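Local coordinates for periplasmic solute binding protein (Candidatus liberibacter, PDB 4CL2) that binds manganese and zinc ions and probably delivers them for uptake, as a periplasmic member of the bacterial solute-binding protein 9 family, at residues A[207-221]-A[232-246]. Sequence-based numbering, arbitrary orientation.
Sequences INQMRSHKIKFIFSE and VAYETNASYGGVLYV. With SO4 (sulfate ion), chain F.
Strands 217-221 and 239-244 run parallel, their axes 4.3 Å apart at closest and 29° askew, while helices 207-212 and 232-236 pack at 45°. The ladder runs from Ser239 N to Lys216 O (2.8 Å) through to Leu244 N to Ser220 O. Its register slips by one residue: Ile218 pairs with Tyr240 but Ser220 with Val243, evidence of a bulge at Gly241-Gly242, where Gly242 has positive phi. Beside it, Tyr240 OH meets Ser220 OG at 2.6 Å in a hydrogen bond that approaches in the plane of the phenol; chi1 of 173°, with CG anti to the backbone N, places Gly242 N over the centre of one ring face, 3.5 Å above the ring plane. On the other face of the sheet, Leu244 CD1 lies 3.8 Å from Phe219 CG. Met210 bends at chi3, SD meeting Val232 CG1 of the facing helix (3.6 Å) and CE pressing on Ala238 CB just past its end (3.4 Å). Ile218 CD1 meets Val232 CG1 at 3.8 Å, tying strand to helix. Helix 227-236 links the two strands in a beta-alpha-beta unit; strand 167-170 flanks strand 217-221, the Glu221 carboxylate accepts bonds from Asn224 ND2 and the backbone N of Ser171 and metal ligand Glu172, and helix 259-274 packs on Phe219 and Leu244.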
loop_
_atom_site.group_PDB
_atom_site.type_symbol
_atom_site.label_atom_id
_atom_site.label_comp_id
_atom_site.label_asym_id
_atom_site.label_seq_id
_atom_site.Cartn_x
_atom_site.Cartn_y
_atom_site.Cartn_z
ATOM N N ILE A 207 -15.676 -18.126 4.579
ATOM C CA ILE A 207 -16.313 -19.178 3.824
ATOM C C ILE A 207 -17.818 -18.987 3.889
ATOM O O ILE A 207 -18.521 -19.075 2.870
ATOM C CB ILE A 207 -15.861 -20.583 4.360
ATOM C CG1 ILE A 207 -14.393 -20.793 3.943
ATOM C CG2 ILE A 207 -16.749 -21.683 3.866
ATOM C CD1 ILE A 207 -13.724 -21.942 4.648
ATOM N N ASN A 208 -18.303 -18.711 5.102
ATOM C CA ASN A 208 -19.726 -18.544 5.294
ATOM C C ASN A 208 -20.253 -17.348 4.514
ATOM O O ASN A 208 -21.294 -17.444 3.831
ATOM C CB ASN A 208 -20.027 -18.468 6.795
ATOM C CG ASN A 208 -19.994 -19.840 7.444
ATOM O OD1 ASN A 208 -20.300 -20.811 6.799
ATOM N ND2 ASN A 208 -19.583 -19.920 8.682
ATOM N N GLN A 209 -19.496 -16.266 4.555
ATOM C CA GLN A 209 -19.909 -15.037 3.823
ATOM C C GLN A 209 -19.917 -15.197 2.312
ATOM O O GLN A 209 -20.837 -14.746 1.635
ATOM C CB GLN A 209 -19.087 -13.873 4.254
ATOM C CG GLN A 209 -19.357 -13.397 5.665
ATOM C CD GLN A 209 -20.722 -12.731 5.761
ATOM O OE1 GLN A 209 -21.104 -11.959 4.880
ATOM N NE2 GLN A 209 -21.461 -13.033 6.810
ATOM N N MET A 210 -18.931 -15.909 1.777
ATOM C CA MET A 210 -18.914 -16.181 0.348
ATOM C C MET A 210 -20.056 -17.024 -0.151
ATOM O O MET A 210 -20.592 -16.773 -1.231
ATOM C CB MET A 210 -17.587 -16.826 -0.030
ATOM C CG MET A 210 -16.427 -15.848 -0.005
ATOM S SD MET A 210 -14.769 -16.553 -0.313
ATOM C CE MET A 210 -14.894 -16.864 -2.043
ATOM N N ARG A 211 -20.404 -18.064 0.595
ATOM C CA ARG A 211 -21.555 -18.863 0.221
ATOM C C ARG A 211 -22.821 -18.023 0.290
ATOM O O ARG A 211 -23.617 -18.002 -0.652
ATOM C CB ARG A 211 -21.681 -20.070 1.122
ATOM C CG ARG A 211 -20.616 -21.108 0.865
ATOM C CD ARG A 211 -21.151 -22.471 1.199
ATOM N NE ARG A 211 -22.421 -22.809 0.524
ATOM C CZ ARG A 211 -23.607 -23.051 1.119
ATOM N NH1 ARG A 211 -23.772 -22.989 2.438
ATOM N NH2 ARG A 211 -24.660 -23.370 0.374
ATOM N N SER A 212 -22.979 -17.329 1.406
ATOM C CA SER A 212 -24.168 -16.542 1.656
ATOM C C SER A 212 -24.380 -15.509 0.548
ATOM O O SER A 212 -25.498 -15.350 0.075
ATOM C CB SER A 212 -24.053 -15.878 3.024
ATOM O OG SER A 212 -25.107 -14.975 3.204
ATOM N N HIS A 213 -23.314 -14.824 0.124
ATOM C CA HIS A 213 -23.399 -13.806 -0.941
ATOM C C HIS A 213 -22.966 -14.282 -2.309
ATOM O O HIS A 213 -22.828 -13.493 -3.195
ATOM C CB HIS A 213 -22.618 -12.550 -0.576
ATOM C CG HIS A 213 -22.964 -12.013 0.773
ATOM N ND1 HIS A 213 -24.188 -11.461 1.057
ATOM C CD2 HIS A 213 -22.249 -11.957 1.922
ATOM C CE1 HIS A 213 -24.227 -11.106 2.328
ATOM N NE2 HIS A 213 -23.058 -11.391 2.873
ATOM N N LYS A 214 -22.785 -15.592 -2.488
ATOM C CA LYS A 214 -22.456 -16.133 -3.807
ATOM C C LYS A 214 -21.265 -15.403 -4.419
ATOM O O LYS A 214 -21.249 -15.085 -5.600
ATOM C CB LYS A 214 -23.672 -16.095 -4.744
ATOM C CG LYS A 214 -24.730 -17.153 -4.422
ATOM C CD LYS A 214 -25.663 -17.359 -5.623
ATOM C CE LYS A 214 -26.718 -18.429 -5.383
ATOM N NZ LYS A 214 -27.630 -18.075 -4.264
ATOM N N ILE A 215 -20.238 -15.222 -3.599
ATOM C CA ILE A 215 -19.017 -14.544 -4.039
ATOM C C ILE A 215 -18.190 -15.469 -4.927
ATOM O O ILE A 215 -18.046 -16.657 -4.653
ATOM C CB ILE A 215 -18.217 -14.042 -2.835
ATOM C CG1 ILE A 215 -19.084 -13.042 -2.053
ATOM C CG2 ILE A 215 -16.938 -13.418 -3.340
ATOM C CD1 ILE A 215 -18.603 -12.684 -0.675
ATOM N N LYS A 216 -17.699 -14.932 -6.037
ATOM C CA LYS A 216 -17.172 -15.740 -7.122
ATOM C C LYS A 216 -15.634 -15.938 -7.124
ATOM O O LYS A 216 -15.151 -16.900 -7.652
ATOM C CB LYS A 216 -17.560 -15.062 -8.442
ATOM C CG LYS A 216 -19.068 -14.959 -8.661
ATOM C CD LYS A 216 -19.689 -16.318 -8.818
ATOM C CE LYS A 216 -21.205 -16.198 -8.875
ATOM N NZ LYS A 216 -21.820 -17.517 -8.579
ATOM N N PHE A 217 -14.923 -15.003 -6.528
ATOM C CA PHE A 217 -13.448 -14.985 -6.557
ATOM C C PHE A 217 -12.827 -14.613 -5.227
ATOM O O PHE A 217 -13.305 -13.709 -4.473
ATOM C CB PHE A 217 -12.932 -14.009 -7.662
ATOM C CG PHE A 217 -13.163 -14.525 -9.059
ATOM C CD1 PHE A 217 -12.228 -15.347 -9.674
ATOM C CD2 PHE A 217 -14.311 -14.170 -9.733
ATOM C CE1 PHE A 217 -12.458 -15.831 -10.957
ATOM C CE2 PHE A 217 -14.575 -14.654 -11.015
ATOM C CZ PHE A 217 -13.650 -15.499 -11.616
ATOM N N ILE A 218 -11.681 -15.248 -4.984
ATOM C CA ILE A 218 -10.790 -14.863 -3.883
ATOM C C ILE A 218 -9.340 -14.821 -4.342
ATOM O O ILE A 218 -8.906 -15.748 -5.010
ATOM C CB ILE A 218 -10.954 -15.818 -2.629
ATOM C CG1 ILE A 218 -9.980 -15.420 -1.492
ATOM C CG2 ILE A 218 -10.855 -17.265 -3.051
ATOM C CD1 ILE A 218 -10.293 -16.126 -0.159
ATOM N N PHE A 219 -8.615 -13.775 -3.978
ATOM C CA PHE A 219 -7.212 -13.565 -4.381
ATOM C C PHE A 219 -6.248 -13.893 -3.259
ATOM O O PHE A 219 -6.631 -13.967 -2.052
ATOM C CB PHE A 219 -6.980 -12.119 -4.739
ATOM C CG PHE A 219 -7.831 -11.626 -5.887
ATOM C CD1 PHE A 219 -7.416 -11.839 -7.200
ATOM C CD2 PHE A 219 -9.043 -11.006 -5.661
ATOM C CE1 PHE A 219 -8.190 -11.400 -8.269
ATOM C CE2 PHE A 219 -9.810 -10.538 -6.721
ATOM C CZ PHE A 219 -9.383 -10.748 -8.016
ATOM N N SER A 220 -5.018 -14.152 -3.636
ATOM C CA SER A 220 -3.880 -14.020 -2.712
ATOM C C SER A 220 -2.935 -12.974 -3.141
ATOM O O SER A 220 -3.190 -12.269 -4.119
ATOM C CB SER A 220 -3.192 -15.386 -2.482
ATOM O OG SER A 220 -2.548 -15.839 -3.694
ATOM N N GLU A 221 -1.852 -12.775 -2.391
ATOM C CA GLU A 221 -0.976 -11.688 -2.613
ATOM C C GLU A 221 0.504 -12.101 -2.731
ATOM O O GLU A 221 0.879 -13.188 -2.370
ATOM C CB GLU A 221 -1.199 -10.580 -1.574
ATOM C CG GLU A 221 -2.675 -10.119 -1.519
ATOM C CD GLU A 221 -3.570 -10.908 -0.550
ATOM O OE1 GLU A 221 -3.227 -11.031 0.570
ATOM O OE2 GLU A 221 -4.631 -11.375 -0.928
ATOM N N VAL A 232 -10.096 -22.014 0.492
ATOM C CA VAL A 232 -11.375 -21.294 0.608
ATOM C C VAL A 232 -12.183 -21.354 -0.670
ATOM O O VAL A 232 -13.369 -21.632 -0.648
ATOM C CB VAL A 232 -11.168 -19.853 1.061
ATOM C CG1 VAL A 232 -12.438 -19.027 0.920
ATOM C CG2 VAL A 232 -10.628 -19.828 2.489
ATOM N N ALA A 233 -11.544 -21.119 -1.809
ATOM C CA ALA A 233 -12.256 -21.275 -3.090
ATOM C C ALA A 233 -12.900 -22.627 -3.243
ATOM O O ALA A 233 -14.073 -22.752 -3.631
ATOM C CB ALA A 233 -11.308 -20.926 -4.266
ATOM N N TYR A 234 -12.182 -23.700 -2.882
ATOM C CA TYR A 234 -12.716 -25.021 -2.995
ATOM C C TYR A 234 -13.950 -25.185 -2.098
ATOM O O TYR A 234 -14.979 -25.693 -2.546
ATOM C CB TYR A 234 -11.641 -26.079 -2.649
ATOM C CG TYR A 234 -12.244 -27.412 -2.435
ATOM C CD1 TYR A 234 -12.693 -28.173 -3.517
ATOM C CD2 TYR A 234 -12.439 -27.914 -1.153
ATOM C CE1 TYR A 234 -13.300 -29.390 -3.336
ATOM C CE2 TYR A 234 -13.060 -29.113 -0.969
ATOM C CZ TYR A 234 -13.470 -29.859 -2.055
ATOM O OH TYR A 234 -14.064 -31.074 -1.876
ATOM N N GLU A 235 -13.853 -24.692 -0.861
ATOM C CA GLU A 235 -14.924 -24.906 0.142
ATOM C C GLU A 235 -16.195 -24.107 -0.177
ATOM O O GLU A 235 -17.275 -24.484 0.254
ATOM C CB GLU A 235 -14.413 -24.513 1.541
ATOM C CG GLU A 235 -13.571 -25.605 2.139
ATOM C CD GLU A 235 -13.254 -25.367 3.613
ATOM O OE1 GLU A 235 -14.208 -25.271 4.430
ATOM O OE2 GLU A 235 -12.066 -25.312 3.909
ATOM N N THR A 236 -16.040 -23.058 -0.989
ATOM C CA THR A 236 -17.103 -22.102 -1.338
ATOM C C THR A 236 -17.671 -22.298 -2.756
ATOM O O THR A 236 -18.686 -21.688 -3.110
ATOM C CB THR A 236 -16.641 -20.669 -1.192
ATOM O OG1 THR A 236 -15.483 -20.425 -2.011
ATOM C CG2 THR A 236 -16.363 -20.375 0.255
ATOM N N ASN A 237 -17.069 -23.188 -3.535
ATOM C CA ASN A 237 -17.340 -23.268 -4.959
ATOM C C ASN A 237 -17.108 -21.960 -5.659
ATOM O O ASN A 237 -17.720 -21.674 -6.652
ATOM C CB ASN A 237 -18.762 -23.777 -5.242
ATOM C CG ASN A 237 -18.884 -25.231 -4.999
ATOM O OD1 ASN A 237 -19.770 -25.692 -4.279
ATOM N ND2 ASN A 237 -17.985 -25.982 -5.600
ATOM N N ALA A 238 -16.216 -21.161 -5.103
ATOM C CA ALA A 238 -15.685 -19.977 -5.760
ATOM C C ALA A 238 -14.420 -20.349 -6.576
ATOM O O ALA A 238 -14.023 -21.494 -6.643
ATOM C CB ALA A 238 -15.360 -18.931 -4.736
ATOM N N SER A 239 -13.832 -19.330 -7.211
ATOM C CA SER A 239 -12.612 -19.526 -8.010
ATOM C C SER A 239 -11.481 -18.765 -7.364
ATOM O O SER A 239 -11.688 -17.717 -6.817
ATOM C CB SER A 239 -12.834 -18.925 -9.429
ATOM O OG SER A 239 -13.842 -19.682 -10.102
ATOM N N TYR A 240 -10.285 -19.300 -7.461
ATOM C CA TYR A 240 -9.122 -18.575 -7.069
ATOM C C TYR A 240 -8.781 -17.551 -8.165
ATOM O O TYR A 240 -8.677 -17.950 -9.326
ATOM C CB TYR A 240 -7.968 -19.540 -6.917
ATOM C CG TYR A 240 -6.643 -18.892 -6.657
ATOM C CD1 TYR A 240 -6.424 -18.071 -5.537
ATOM C CD2 TYR A 240 -5.546 -19.089 -7.526
ATOM C CE1 TYR A 240 -5.220 -17.442 -5.314
ATOM C CE2 TYR A 240 -4.324 -18.463 -7.290
ATOM C CZ TYR A 240 -4.148 -17.660 -6.187
ATOM O OH TYR A 240 -2.960 -17.021 -5.938
ATOM N N GLY A 241 -8.687 -16.300 -7.755
ATOM C CA GLY A 241 -8.520 -15.132 -8.655
ATOM C C GLY A 241 -7.067 -14.867 -9.025
ATOM O O GLY A 241 -6.790 -14.062 -9.927
ATOM N N GLY A 242 -6.140 -15.504 -8.364
ATOM C CA GLY A 242 -4.689 -15.316 -8.591
ATOM C C GLY A 242 -4.041 -14.337 -7.623
ATOM O O GLY A 242 -4.632 -14.008 -6.583
ATOM N N VAL A 243 -2.855 -13.841 -7.975
ATOM C CA VAL A 243 -1.979 -13.057 -7.132
ATOM C C VAL A 243 -2.018 -11.577 -7.386
ATOM O O VAL A 243 -1.805 -11.127 -8.512
ATOM C CB VAL A 243 -0.511 -13.516 -7.288
ATOM C CG1 VAL A 243 0.392 -12.712 -6.387
ATOM C CG2 VAL A 243 -0.338 -14.992 -7.002
ATOM N N LEU A 244 -2.277 -10.787 -6.349
ATOM C CA LEU A 244 -2.200 -9.328 -6.401
ATOM C C LEU A 244 -0.905 -8.848 -5.764
ATOM O O LEU A 244 -0.321 -9.508 -4.943
ATOM C CB LEU A 244 -3.338 -8.658 -5.621
ATOM C CG LEU A 244 -4.741 -9.137 -6.041
ATOM C CD1 LEU A 244 -5.821 -8.499 -5.103
ATOM C CD2 LEU A 244 -5.065 -8.775 -7.491
ATOM N N TYR A 245 -0.488 -7.658 -6.185
ATOM C CA TYR A 245 0.718 -6.976 -5.600
ATOM C C TYR A 245 0.192 -5.820 -4.754
ATOM O O TYR A 245 -0.479 -4.847 -5.235
ATOM C CB TYR A 245 1.633 -6.423 -6.713
ATOM C CG TYR A 245 2.434 -7.502 -7.356
ATOM C CD1 TYR A 245 1.875 -8.328 -8.264
ATOM C CD2 TYR A 245 3.740 -7.735 -6.947
ATOM C CE1 TYR A 245 2.578 -9.360 -8.828
ATOM C CE2 TYR A 245 4.444 -8.790 -7.497
ATOM C CZ TYR A 245 3.853 -9.578 -8.424
ATOM O OH TYR A 245 4.506 -10.658 -9.026
ATOM N N VAL A 246 0.445 -5.903 -3.448
ATOM C CA VAL A 246 -0.093 -4.939 -2.475
ATOM C C VAL A 246 0.899 -4.458 -1.403
ATOM O O VAL A 246 0.880 -3.275 -1.055
ATOM C CB VAL A 246 -1.371 -5.434 -1.791
ATOM C CG1 VAL A 246 -2.477 -5.690 -2.789
ATOM C CG2 VAL A 246 -1.120 -6.671 -0.963
HETATM S S SO4 F . 8.454 -10.253 -7.460
HETATM O O1 SO4 F . 7.169 -10.607 -6.861
HETATM O O2 SO4 F . 9.277 -11.464 -7.225
HETATM O O3 SO4 F . 9.095 -9.115 -6.811
HETATM O O4 SO4 F . 8.394 -10.102 -8.945
HETATM O O HOH W 1 -19.352 -18.823 -3.762
HETATM O O HOH W 2 -16.134 -18.363 -9.558
#